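YuaD protein (Bacillus subtilis, PDB 1ORU) is of unknown function but carries a MOSC domain, a type generally linked to molybdenum and pyridoxal phosphate binding, with a putative role in metal-sulfur cluster biosynthesis. Local coordinates at residues A10-L15 / D177-H182; K21-K26 / I133-V138; D32-G37 / E168-V173; V72-C77 / N97-G102; E92-N97 / E137-Y142. All coordinates share one frame; numbering follows the deposited sequence. Where two conformers were deposited one is given.

Contact 1: residues A10-L15 / D177-H182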
# COMPACT_ATOMS: atom_id res chain seq x y z
N ALA A 10 -16.67 5.36 12.64
CA ALA A 10 -16.63 6.76 12.24
C ALA A 10 -17.76 6.98 11.23
O ALA A 10 -18.62 6.11 11.05
CB ALA A 10 -15.28 7.12 11.63
N LYS A 11 -17.73 8.12 10.55
CA LYS A 11 -18.79 8.45 9.62
C LYS A 11 -18.32 9.17 8.36
O LYS A 11 -17.41 9.99 8.40
CB LYS A 11 -19.83 9.33 10.33
CG LYS A 11 -20.97 9.84 9.47
CD LYS A 11 -21.92 10.69 10.31
CE LYS A 11 -23.10 11.22 9.52
NZ LYS A 11 -23.98 12.09 10.36
N ALA A 12 -18.95 8.84 7.23
CA ALA A 12 -18.64 9.48 5.97
C ALA A 12 -19.63 10.65 5.87
O ALA A 12 -20.80 10.45 5.52
CB ALA A 12 -18.85 8.51 4.81
N GLU A 13 -19.17 11.85 6.21
CA GLU A 13 -20.02 13.05 6.17
C GLU A 13 -20.34 13.48 4.75
O GLU A 13 -21.45 13.95 4.48
CB GLU A 13 -19.34 14.23 6.88
CG GLU A 13 -19.19 14.08 8.38
CD GLU A 13 -20.51 14.21 9.13
OE1 GLU A 13 -21.55 14.50 8.50
OE2 GLU A 13 -20.50 14.03 10.37
N GLY A 14 -19.37 13.33 3.85
CA GLY A 14 -19.59 13.73 2.47
C GLY A 14 -18.86 12.89 1.46
O GLY A 14 -17.80 12.33 1.75
N LEU A 15 -19.43 12.79 0.26
CA LEU A 15 -18.85 12.04 -0.84
C LEU A 15 -18.75 13.02 -2.01
O LEU A 15 -19.65 13.84 -2.20
CB LEU A 15 -19.75 10.86 -1.22
CG LEU A 15 -20.07 9.86 -0.10
CD1 LEU A 15 -21.02 8.80 -0.64
CD2 LEU A 15 -18.78 9.23 0.43
N ASP A 177 -23.03 7.46 5.67
CA ASP A 177 -22.72 6.08 6.02
C ASP A 177 -21.83 5.98 7.25
O ASP A 177 -20.87 6.74 7.39
CB ASP A 177 -21.97 5.38 4.87
CG ASP A 177 -22.90 4.73 3.87
OD1 ASP A 177 -24.13 4.77 4.08
OD2 ASP A 177 -22.39 4.17 2.87
N GLU A 178 -22.15 5.04 8.13
CA GLU A 178 -21.33 4.82 9.31
C GLU A 178 -20.23 3.89 8.78
O GLU A 178 -20.51 2.92 8.08
CB GLU A 178 -22.15 4.12 10.40
CG GLU A 178 -21.58 4.28 11.79
CD GLU A 178 -22.45 3.64 12.85
OE1 GLU A 178 -22.55 2.40 12.87
OE2 GLU A 178 -23.04 4.38 13.67
N ILE A 179 -18.97 4.19 9.09
CA ILE A 179 -17.89 3.35 8.61
C ILE A 179 -17.16 2.64 9.73
O ILE A 179 -17.13 3.11 10.88
CB ILE A 179 -16.87 4.16 7.77
CG1 ILE A 179 -16.37 5.37 8.57
CG2 ILE A 179 -17.52 4.59 6.47
CD1 ILE A 179 -15.25 6.14 7.87
N GLU A 180 -16.59 1.49 9.39
CA GLU A 180 -15.85 0.67 10.34
C GLU A 180 -14.37 0.79 9.97
O GLU A 180 -13.98 0.40 8.87
CB GLU A 180 -16.28 -0.79 10.21
CG GLU A 180 -15.76 -1.70 11.29
CD GLU A 180 -16.51 -1.55 12.59
OE1 GLU A 180 -16.22 -2.30 13.54
OE2 GLU A 180 -17.40 -0.67 12.66
N VAL A 181 -13.57 1.34 10.87
CA VAL A 181 -12.15 1.50 10.60
C VAL A 181 -11.36 0.42 11.32
O VAL A 181 -11.51 0.22 12.53
CB VAL A 181 -11.64 2.89 11.06
CG1 VAL A 181 -10.14 3.03 10.77
CG2 VAL A 181 -12.43 3.99 10.34
N HIS A 182 -10.54 -0.31 10.56
CA HIS A 182 -9.69 -1.36 11.11
C HIS A 182 -8.28 -0.77 11.05
O HIS A 182 -7.63 -0.79 10.00
CB HIS A 182 -9.80 -2.63 10.26
CG HIS A 182 -11.18 -3.20 10.22
ND1 HIS A 182 -11.60 -4.20 11.08
CD2 HIS A 182 -12.26 -2.87 9.47
CE1 HIS A 182 -12.87 -4.46 10.85
NE2 HIS A 182 -13.30 -3.67 9.89
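The short antiparallel ladder of A10 and K11 against I179 and E178 joins strand 5-17 to strand 178-184 in the mixed main sheet of this MOSC-family protein, an example of an early strand locked by one from the far end of the chain. A10 and I179 form the hydrogen-bonded pair: A10 N reaches I179 O at 2.9 Å, and I179 N returns to A10 O at 2.8 Å from above the carbonyl plane. Two residues on, A12 N donates to D177 O at 2.8 Å, almost straight in line with the carbonyl. The short strand axes run at 132° between their N-to-C directions, well off the 180° of a straight antiparallel pair. K11 and E178, the non-hydrogen-bonded pair, share one face, where K11 CG comes 3.7 Å from D177 O and E178 CG passes 3.6 Å from A10 O. A10 and I179 share the other, buried face, which V100 and I115 also line. There I179 CG1 sits between its own backbone N and carbonyl carbon (chi1 54°), a turn that folds the branch back across the ladder. This branch covers the A10 peptide, with I179 CG1 3.4 Å from A10 C and 3.7 Å from A10 CB.

Contact 2: residues K21-K26 / I133-V138; sequences KSFVTK and IQPGEV
F23, in the loop between strands 5-17 and 26-28, packs against Q134, P135 and V138 at the start of helix 133-142, a loop-on-helix contact near the surface. F23 sits within an ST turn, in which V24 N donates to S22 OG at 3.1 Å. From CB, which points toward the helix, the side chain takes the position between the backbone N and the carbonyl carbon (chi1 71°), and this swings the ring out across the first helical turn. CB and CG only carry the ring; the far atoms make the contact. CE1 divides its approach between V138 CG2 and P135 CG, CE2 lies 3.5 Å from Q134 CB, and CZ meets two groups, with F23 CZ 3.6 Å from V138 CG2 and 3.7 Å from P135 N. Q134 O stands at the ring edge, in its plane. The F23 side chain crosses those of Q134 and P135 at about a right angle, and it and V138 slide past each other in opposite directions. An alanine here would keep only CB and is likely to leave V138 CG2 and Q134 CB without their apolar partner, opening a gap between loop and helix. Beside the ring, V24 takes the other branch of the same valine, its CG2 lying 4.1 Å from V138 CG1.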
# COMPACT_ATOMS: atom_id res chain seq x y z
N LYS A 21 -11.78 17.69 -15.71
CA LYS A 21 -10.33 17.79 -15.57
C LYS A 21 -9.93 18.51 -14.28
O LYS A 21 -8.79 18.41 -13.84
CB LYS A 21 -9.73 18.52 -16.78
CG LYS A 21 -9.81 17.75 -18.09
CD LYS A 21 -11.25 17.45 -18.51
CE LYS A 21 -12.07 18.72 -18.71
NZ LYS A 21 -13.46 18.42 -19.14
N SER A 22 -10.86 19.26 -13.70
CA SER A 22 -10.59 19.99 -12.46
C SER A 22 -10.48 19.03 -11.28
O SER A 22 -11.22 18.06 -11.20
CB SER A 22 -11.73 20.97 -12.18
OG SER A 22 -11.61 21.52 -10.88
N PHE A 23 -9.55 19.29 -10.36
CA PHE A 23 -9.43 18.39 -9.22
C PHE A 23 -10.36 18.79 -8.09
O PHE A 23 -10.48 18.06 -7.10
CB PHE A 23 -7.97 18.29 -8.74
CG PHE A 23 -7.44 19.52 -8.07
CD1 PHE A 23 -7.93 19.94 -6.83
CD2 PHE A 23 -6.40 20.25 -8.65
CE1 PHE A 23 -7.39 21.05 -6.18
CE2 PHE A 23 -5.86 21.36 -8.02
CZ PHE A 23 -6.35 21.76 -6.78
N VAL A 24 -11.02 19.94 -8.22
CA VAL A 24 -11.97 20.36 -7.20
C VAL A 24 -13.20 19.50 -7.45
O VAL A 24 -13.82 19.54 -8.51
CB VAL A 24 -12.32 21.86 -7.34
CG1 VAL A 24 -13.47 22.23 -6.42
CG2 VAL A 24 -11.09 22.69 -7.00
N THR A 25 -13.54 18.69 -6.45
CA THR A 25 -14.65 17.76 -6.56
C THR A 25 -16.01 18.37 -6.26
O THR A 25 -16.10 19.48 -5.73
CB THR A 25 -14.40 16.57 -5.61
OG1 THR A 25 -14.19 17.05 -4.28
CG2 THR A 25 -13.17 15.80 -6.06
N LYS A 26 -17.07 17.65 -6.63
CA LYS A 26 -18.43 18.11 -6.37
C LYS A 26 -19.19 17.04 -5.59
O LYS A 26 -19.08 15.84 -5.88
CB LYS A 26 -19.17 18.46 -7.68
CG LYS A 26 -19.30 17.33 -8.68
CD LYS A 26 -20.01 17.83 -9.93
CE LYS A 26 -19.25 18.97 -10.59
NZ LYS A 26 -19.88 19.39 -11.87
N ILE A 133 1.17 22.56 -3.65
CA ILE A 133 0.72 23.93 -3.84
C ILE A 133 -0.64 24.18 -4.49
O ILE A 133 -1.32 25.15 -4.14
CB ILE A 133 1.80 24.73 -4.62
CG1 ILE A 133 1.64 26.22 -4.35
CG2 ILE A 133 1.69 24.44 -6.11
CD1 ILE A 133 2.08 26.65 -2.96
N GLN A 134 -1.05 23.32 -5.42
CA GLN A 134 -2.32 23.49 -6.13
C GLN A 134 -3.52 23.77 -5.23
O GLN A 134 -4.19 24.80 -5.39
CB GLN A 134 -2.60 22.27 -7.01
CG GLN A 134 -1.54 22.03 -8.08
CD GLN A 134 -1.37 23.21 -9.02
OE1 GLN A 134 -1.06 24.32 -8.59
NE2 GLN A 134 -1.57 22.97 -10.31
N PRO A 135 -3.83 22.88 -4.27
CA PRO A 135 -4.99 23.13 -3.40
C PRO A 135 -4.81 24.44 -2.64
O PRO A 135 -5.79 25.14 -2.35
CB PRO A 135 -4.99 21.92 -2.46
CG PRO A 135 -4.40 20.84 -3.32
CD PRO A 135 -3.24 21.56 -3.98
N GLY A 136 -3.56 24.77 -2.33
CA GLY A 136 -3.29 26.01 -1.61
C GLY A 136 -3.70 27.21 -2.45
O GLY A 136 -4.23 28.19 -1.92
N GLU A 137 -3.46 27.13 -3.75
CA GLU A 137 -3.80 28.21 -4.66
C GLU A 137 -5.32 28.31 -4.80
O GLU A 137 -5.86 29.39 -5.04
CB GLU A 137 -3.13 27.98 -6.01
CG GLU A 137 -1.62 27.87 -5.87
CD GLU A 137 -0.91 27.68 -7.18
OE1 GLU A 137 -1.20 26.69 -7.89
OE2 GLU A 137 -0.04 28.52 -7.51
N VAL A 138 -6.00 27.18 -4.64
CA VAL A 138 -7.46 27.14 -4.71
C VAL A 138 -8.00 27.85 -3.47
O VAL A 138 -8.89 28.70 -3.56
CB VAL A 138 -7.99 25.69 -4.73
CG1 VAL A 138 -9.51 25.68 -4.60
CG2 VAL A 138 -7.57 25.01 -6.02

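Contact 3: residues D32-G37 / E168-V173. With SO4 (sulfate ion), chain F.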
# COMPACT_ATOMS: atom_id res chain seq x y z
N ASP A 32 -19.86 5.03 -6.47
CA ASP A 32 -19.60 3.62 -6.69
C ASP A 32 -18.10 3.42 -6.58
O ASP A 32 -17.33 4.14 -7.21
CB ASP A 32 -20.07 3.18 -8.07
CG ASP A 32 -21.57 3.11 -8.18
OD1 ASP A 32 -22.20 2.46 -7.31
OD2 ASP A 32 -22.12 3.68 -9.14
N PHE A 33 -17.68 2.48 -5.74
CA PHE A 33 -16.27 2.16 -5.60
C PHE A 33 -16.07 0.86 -6.35
O PHE A 33 -16.83 -0.09 -6.17
CB PHE A 33 -15.87 1.93 -4.13
CG PHE A 33 -15.75 3.19 -3.31
CD1 PHE A 33 -15.74 4.45 -3.91
CD2 PHE A 33 -15.60 3.10 -1.93
CE1 PHE A 33 -15.59 5.61 -3.13
CE2 PHE A 33 -15.44 4.25 -1.15
CZ PHE A 33 -15.44 5.50 -1.75
N ASP A 34 -15.06 0.82 -7.21
CA ASP A 34 -14.76 -0.39 -7.97
C ASP A 34 -13.24 -0.45 -8.04
O ASP A 34 -12.56 0.52 -7.70
CB ASP A 34 -15.36 -0.29 -9.38
CG ASP A 34 -15.42 -1.63 -10.09
OD1 ASP A 34 -14.87 -2.63 -9.57
OD2 ASP A 34 -16.02 -1.70 -11.18
N TYR A 35 -12.69 -1.57 -8.48
CA TYR A 35 -11.24 -1.66 -8.58
C TYR A 35 -10.80 -0.52 -9.50
O TYR A 35 -11.31 -0.37 -10.61
CB TYR A 35 -10.84 -3.02 -9.15
CG TYR A 35 -11.24 -4.17 -8.25
CD1 TYR A 35 -10.78 -4.23 -6.94
CD2 TYR A 35 -12.10 -5.17 -8.69
CE1 TYR A 35 -11.16 -5.28 -6.09
CE2 TYR A 35 -12.48 -6.22 -7.86
CZ TYR A 35 -12.01 -6.26 -6.55
OH TYR A 35 -12.37 -7.30 -5.72
N GLY A 36 -9.86 0.29 -9.03
CA GLY A 36 -9.40 1.41 -9.83
C GLY A 36 -9.89 2.74 -9.28
O GLY A 36 -9.35 3.80 -9.60
N GLY A 37 -10.94 2.69 -8.45
CA GLY A 37 -11.47 3.90 -7.86
C GLY A 37 -12.94 4.13 -8.15
O GLY A 37 -13.74 3.19 -8.17
N GLU A 168 -10.23 -1.83 -2.14
CA GLU A 168 -9.94 -3.24 -1.87
C GLU A 168 -11.14 -4.14 -2.18
O GLU A 168 -10.97 -5.30 -2.53
CB GLU A 168 -9.49 -3.41 -0.41
CG GLU A 168 -9.03 -4.84 -0.06
CD GLU A 168 -8.25 -4.91 1.25
OE1 GLU A 168 -8.41 -4.01 2.10
OE2 GLU A 168 -7.47 -5.88 1.43
N ARG A 169 -12.35 -3.60 -2.03
CA ARG A 169 -13.55 -4.36 -2.35
C ARG A 169 -14.60 -3.40 -2.90
O ARG A 169 -14.91 -2.37 -2.29
CB ARG A 169 -14.13 -5.08 -1.13
CG ARG A 169 -15.18 -6.12 -1.55
CD ARG A 169 -15.88 -6.77 -0.39
NE ARG A 169 -16.79 -7.83 -0.84
CZ ARG A 169 -17.67 -8.45 -0.06
NH1 ARG A 169 -17.78 -8.13 1.22
NH2 ARG A 169 -18.44 -9.41 -0.57
N PRO A 170 -15.16 -3.72 -4.08
CA PRO A 170 -16.18 -2.87 -4.71
C PRO A 170 -17.48 -2.78 -3.93
O PRO A 170 -17.80 -3.66 -3.13
CB PRO A 170 -16.38 -3.54 -6.08
CG PRO A 170 -15.07 -4.25 -6.31
CD PRO A 170 -14.81 -4.85 -4.96
N GLY A 171 -18.22 -1.70 -4.17
CA GLY A 171 -19.49 -1.51 -3.49
C GLY A 171 -19.92 -0.05 -3.52
O GLY A 171 -19.11 0.83 -3.79
N ALA A 172 -21.19 0.20 -3.24
CA ALA A 172 -21.71 1.57 -3.24
C ALA A 172 -21.56 2.19 -1.86
O ALA A 172 -21.64 1.51 -0.85
CB ALA A 172 -23.18 1.57 -3.64
N VAL A 173 -21.33 3.50 -1.84
CA VAL A 173 -21.21 4.24 -0.58
C VAL A 173 -22.20 5.39 -0.65
O VAL A 173 -22.43 5.96 -1.72
CB VAL A 173 -19.75 4.73 -0.35
CG1 VAL A 173 -18.83 3.53 -0.18
CG2 VAL A 173 -19.27 5.58 -1.53
S SO4 F . -17.58 -12.67 -3.29
O1 SO4 F . -18.19 -11.36 -2.96
O2 SO4 F . -18.05 -13.13 -4.62
O3 SO4 F . -16.11 -12.49 -3.34
O4 SO4 F . -17.91 -13.69 -2.27
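D32 and F33 run antiparallel to A172 and G171 as a two-stranded sheet, closed at F33 and G171 by a reciprocal pair, F33 N to G171 O and G171 N to F33 O, both 2.9 Å. Just past it the loop folds into a type II turn from D34 to G37. Each aromatic ring then receives an aliphatic group on a face. V173 CG2 stands 4.0 Å from the centroid of the F33 ring, a CH-pi contact, while V173 CG1 packs on F33 CE2. The Y35 ring takes P170 CG in the same manner, 3.7 Å from its centroid, and E168 O lies at its edge. Y35 CG is anti to its carbonyl carbon (chi1 -63°), which brings the ring alongside the proline. D34 OD1 accepts from Y35 N at 2.7 Å and also touches P170 CG. The extended R169 leaves in another direction: its NH2 donates to sulfate O1 at 3.1 Å, at the edge of the guanidinium, near its plane, and the same sulfate is bonded by E62 N of the second subunit. The contact thus joins a patch of aliphatic-on-aromatic contacts to a cationic end that can hold an anion at the subunit boundary, although this sulfate probably came from the crystallisation liquor.

Contact 4: residues V72-C77 / N97-G102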
# COMPACT_ATOMS: atom_id res chain seq x y z
N VAL A 72 -10.32 12.93 3.62
CA VAL A 72 -9.94 13.97 4.59
C VAL A 72 -10.97 13.90 5.72
O VAL A 72 -12.08 13.41 5.53
CB VAL A 72 -9.98 15.40 3.99
CG1 VAL A 72 -9.01 15.51 2.83
CG2 VAL A 72 -11.39 15.77 3.55
N SER A 73 -10.60 14.38 6.90
CA SER A 73 -11.54 14.36 8.00
C SER A 73 -11.96 15.81 8.26
O SER A 73 -11.17 16.74 8.09
CB SER A 73 -10.92 13.75 9.25
OG SER A 73 -10.26 14.72 10.04
N ILE A 74 -13.22 15.99 8.63
CA ILE A 74 -13.75 17.32 8.92
C ILE A 74 -12.92 17.96 10.02
O ILE A 74 -12.60 19.15 9.96
CB ILE A 74 -15.23 17.24 9.39
CG1 ILE A 74 -16.12 16.70 8.26
CG2 ILE A 74 -15.70 18.61 9.87
CD1 ILE A 74 -16.08 17.53 6.99
N GLU A 75 -12.56 17.17 11.03
CA GLU A 75 -11.77 17.67 12.15
C GLU A 75 -10.42 18.24 11.70
O GLU A 75 -10.04 19.33 12.12
CB GLU A 75 -11.53 16.57 13.19
CG GLU A 75 -12.77 16.08 13.92
CD GLU A 75 -13.50 14.98 13.17
OE1 GLU A 75 -12.88 14.32 12.32
OE2 GLU A 75 -14.71 14.78 13.44
N GLU A 76 -9.69 17.50 10.86
CA GLU A 76 -8.40 17.98 10.40
C GLU A 76 -8.53 19.19 9.46
O GLU A 76 -7.69 20.09 9.48
CB GLU A 76 -7.60 16.84 9.73
CG GLU A 76 -7.24 15.71 10.70
CD GLU A 76 -6.25 14.70 10.13
OE1 GLU A 76 -6.35 14.37 8.93
OE2 GLU A 76 -5.37 14.23 10.88
N CYS A 77 -9.59 19.23 8.67
CA CYS A 77 -9.80 20.36 7.77
C CYS A 77 -10.02 21.62 8.60
O CYS A 77 -9.55 22.70 8.23
CB CYS A 77 -11.01 20.13 6.86
SG CYS A 77 -10.70 19.00 5.49
N ASN A 97 -12.55 12.80 -2.00
CA ASN A 97 -13.67 12.00 -2.50
C ASN A 97 -14.55 11.62 -1.32
O ASN A 97 -15.74 11.36 -1.48
CB ASN A 97 -13.15 10.73 -3.17
CG ASN A 97 -12.34 11.02 -4.40
OD1 ASN A 97 -12.84 11.61 -5.37
ND2 ASN A 97 -11.07 10.63 -4.38
N VAL A 98 -13.96 11.58 -0.14
CA VAL A 98 -14.69 11.25 1.07
C VAL A 98 -14.24 12.16 2.21
O VAL A 98 -13.04 12.34 2.43
CB VAL A 98 -14.47 9.78 1.51
CG1 VAL A 98 -15.36 9.45 2.71
CG2 VAL A 98 -14.76 8.84 0.35
N ALA A 99 -15.20 12.74 2.90
CA ALA A 99 -14.90 13.58 4.04
C ALA A 99 -15.50 12.83 5.22
O ALA A 99 -16.71 12.59 5.25
CB ALA A 99 -15.54 14.96 3.89
N VAL A 100 -14.66 12.43 6.16
CA VAL A 100 -15.14 11.69 7.32
C VAL A 100 -15.15 12.54 8.58
O VAL A 100 -14.46 13.55 8.66
CB VAL A 100 -14.27 10.44 7.59
CG1 VAL A 100 -14.27 9.54 6.36
CG2 VAL A 100 -12.85 10.85 7.95
N SER A 101 -15.96 12.12 9.56
CA SER A 101 -16.02 12.81 10.85
C SER A 101 -15.76 11.72 11.89
O SER A 101 -15.99 10.53 11.63
CB SER A 101 -17.38 13.49 11.08
OG SER A 101 -18.45 12.56 11.20
N GLY A 102 -15.25 12.12 13.04
CA GLY A 102 -14.95 11.16 14.07
C GLY A 102 -13.54 10.62 13.93
O GLY A 102 -13.18 9.64 14.58
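V72 and S73 pair in parallel with A99 and V100, the two strands of a beta-alpha-beta unit whose helix 74-84 begins directly after the first strand. The exchange of bonds follows the parallel pattern: V72 N donates to V98 O at 3.0 Å, V72 O accepts from V100 N at 2.8 Å in the carbonyl plane, and I74 N reaches V100 O at 2.7 Å. The last of these carries the ladder into the first residue of the helix, where a main-chain N-H has no helical carbonyl to meet. Two residues further on the same need is answered by a side chain. S73 is the N-cap, and its OG, held between the backbone N and the carbonyl carbon (chi1 89°), accepts from E76 N at 3.0 Å; that hydroxyl is also hydrogen-bonded to M103 O, so it is gripped by two partners. E75 serves the end of the other strand. Its chain bends at chi2 so that the carboxylate turns back, with OE1 bonded to M103 N and OE2 taking G102 N on its syn side. Two successive amides beyond strand 98-101 are thereby satisfied, and the helix N terminus close by would probably help to stabilise the negative charge. S101 OG has its own mate in E13 of strand 5-17. Apolar contact is lighter: V72 CG2 and I74 CD1 both approach A99 CB, the latter at 4.1 Å. The straightest bond belongs to the glutamate: G102 N to E75 OE2, 2.7 Å long, with 177° at the hydrogen.

Contact 5: residues E92-N97 / E137-Y142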
# COMPACT_ATOMS: atom_id res chain seq x y z
N GLU A 92 -13.96 19.73 -0.87
CA GLU A 92 -13.97 19.88 -2.32
C GLU A 92 -12.72 20.60 -2.84
O GLU A 92 -12.16 20.22 -3.87
CB GLU A 92 -15.20 20.67 -2.78
CG GLU A 92 -16.53 19.98 -2.50
CD GLU A 92 -17.21 20.49 -1.24
OE1 GLU A 92 -16.54 20.59 -0.19
OE2 GLU A 92 -18.42 20.79 -1.31
N TRP A 93 -12.31 21.63 -2.12
CA TRP A 93 -11.14 22.41 -2.50
C TRP A 93 -9.87 21.56 -2.48
O TRP A 93 -8.91 21.85 -3.20
CB TRP A 93 -10.96 23.59 -1.56
CG TRP A 93 -12.15 24.50 -1.48
CD1 TRP A 93 -13.23 24.54 -2.32
CD2 TRP A 93 -12.37 25.53 -0.51
NE1 TRP A 93 -14.10 25.52 -1.93
CE2 TRP A 93 -13.59 26.15 -0.82
CE3 TRP A 93 -11.64 25.99 0.60
CZ2 TRP A 93 -14.11 27.20 -0.06
CZ3 TRP A 93 -12.15 27.03 1.35
CH2 TRP A 93 -13.38 27.63 1.01
N LEU A 94 -9.87 20.53 -1.64
CA LEU A 94 -8.71 19.66 -1.52
C LEU A 94 -8.83 18.45 -2.44
O LEU A 94 -7.98 17.56 -2.42
CB LEU A 94 -8.54 19.20 -0.07
CG LEU A 94 -8.43 20.31 0.99
CD1 LEU A 94 -8.33 19.69 2.38
CD2 LEU A 94 -7.23 21.18 0.70
N GLY A 95 -9.89 18.42 -3.24
CA GLY A 95 -10.11 17.32 -4.16
C GLY A 95 -10.42 15.99 -3.48
O GLY A 95 -10.15 14.92 -4.03
N ALA A 96 -10.98 16.06 -2.28
CA ALA A 96 -11.31 14.84 -1.54
C ALA A 96 -12.53 14.12 -2.14
O ALA A 96 -13.41 14.76 -2.71
CB ALA A 96 -11.58 15.17 -0.08
N ASN A 97 -12.55 12.80 -2.00
CA ASN A 97 -13.67 12.00 -2.50
C ASN A 97 -14.55 11.62 -1.32
O ASN A 97 -15.74 11.36 -1.48
CB ASN A 97 -13.15 10.73 -3.17
CG ASN A 97 -12.34 11.02 -4.40
OD1 ASN A 97 -12.84 11.61 -5.37
ND2 ASN A 97 -11.07 10.63 -4.38
N GLU A 137 -3.46 27.13 -3.75
CA GLU A 137 -3.80 28.21 -4.66
C GLU A 137 -5.32 28.31 -4.80
O GLU A 137 -5.86 29.39 -5.04
CB GLU A 137 -3.13 27.98 -6.01
CG GLU A 137 -1.62 27.87 -5.87
CD GLU A 137 -0.91 27.68 -7.18
OE1 GLU A 137 -1.20 26.69 -7.89
OE2 GLU A 137 -0.04 28.52 -7.51
N VAL A 138 -6.00 27.18 -4.64
CA VAL A 138 -7.46 27.14 -4.71
C VAL A 138 -8.00 27.85 -3.47
O VAL A 138 -8.89 28.70 -3.56
CB VAL A 138 -7.99 25.69 -4.73
CG1 VAL A 138 -9.51 25.68 -4.60
CG2 VAL A 138 -7.57 25.01 -6.02
N ILE A 139 -7.45 27.51 -2.31
CA ILE A 139 -7.88 28.13 -1.07
C ILE A 139 -7.64 29.63 -1.15
O ILE A 139 -8.46 30.43 -0.68
CB ILE A 139 -7.11 27.55 0.14
CG1 ILE A 139 -7.48 26.06 0.31
CG2 ILE A 139 -7.45 28.33 1.40
CD1 ILE A 139 -6.62 25.31 1.32
N GLN A 140 -6.53 30.02 -1.76
CA GLN A 140 -6.19 31.43 -1.90
C GLN A 140 -7.28 32.16 -2.67
O GLN A 140 -7.65 33.28 -2.31
CB GLN A 140 -4.85 31.58 -2.63
CG GLN A 140 -4.48 33.04 -2.91
CD GLN A 140 -4.08 33.79 -1.66
OE1 GLN A 140 -2.93 33.71 -1.22
NE2 GLN A 140 -5.02 34.51 -1.07
N SER A 141 -7.80 31.54 -3.73
CA SER A 141 -8.83 32.18 -4.54
C SER A 141 -10.13 32.47 -3.78
O SER A 141 -10.91 33.33 -4.19
CB SER A 141 -9.13 31.35 -5.80
OG SER A 141 -9.79 30.13 -5.50
N TYR A 142 -10.36 31.76 -2.68
CA TYR A 142 -11.57 31.97 -1.88
C TYR A 142 -11.34 33.05 -0.82
O TYR A 142 -12.29 33.54 -0.22
CB TYR A 142 -12.02 30.67 -1.23
CG TYR A 142 -12.68 29.73 -2.21
CD1 TYR A 142 -14.00 29.93 -2.62
CD2 TYR A 142 -11.97 28.67 -2.77
CE1 TYR A 142 -14.59 29.10 -3.57
CE2 TYR A 142 -12.55 27.84 -3.72
CZ TYR A 142 -13.86 28.06 -4.12
OH TYR A 142 -14.43 27.24 -5.07
O HOH W 1 -16.76 25.94 -3.35
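W93 and Y142 lie nearly flat on one another as an offset stack, the five-membered ring of the indole 4.0 Å from the phenol ring between centroids and the planes only 13° apart. Y142 CD2 stands over the middle of the indole, and Y142 CE2 comes within 3.3 Å of W93 NE1. That nitrogen spends its hydrogen elsewhere, donating in the plane of its own ring to a water at 3.0 Å from W93 NE1, and the water is also hydrogen-bonded to Y142 OH, so one water links the two polar atoms of the stack. With CG anti to the carbonyl carbon (chi1 -56°), W93 directs the indole to the helix, where Y142 covers one face. The benzene part of the indole reaches I139, whose side chain crosses it at about a right angle with I139 CG1 4.2 Å from W93 CE3. V138 CG1 adds a further touch, resting on W93 CB while lying in the plane of the tyrosine at its edge. Deeper in, L94 CD2 meets I139 CD1, and both residues also pack on F153. A serine in place of W93 would probably leave the Y142 ring without its stacking partner, free to turn, and I139 with a gap beside it. This offset aromatic stack fastens the connection between helix 74-84 and strand 98-101, part of the MOSC fold, to helix 133-142.

How the contacts relate
From the N terminus, strand 5-17 meets strand 178-184 in contact 1, closing the longest loop, within which the other four contacts fall. Contact 2 next ties residues 21-26 to helix 133-142, and contact 3 ties 32-37 to 168-173, so these two cross along the chain. Contact 4 is the most local, closing the beta-alpha-beta unit inside the spans of contacts 1, 2 and 3. Contact 5 crosses contact 4, sharing N97, and ends on the same helix as contact 2, with centres about 5 Å apart. Contacts 1 and 4 meet in the main sheet, where strands 5-17 and 98-101 are neighbours; F33 of contact 3 packs on V98 of contact 4.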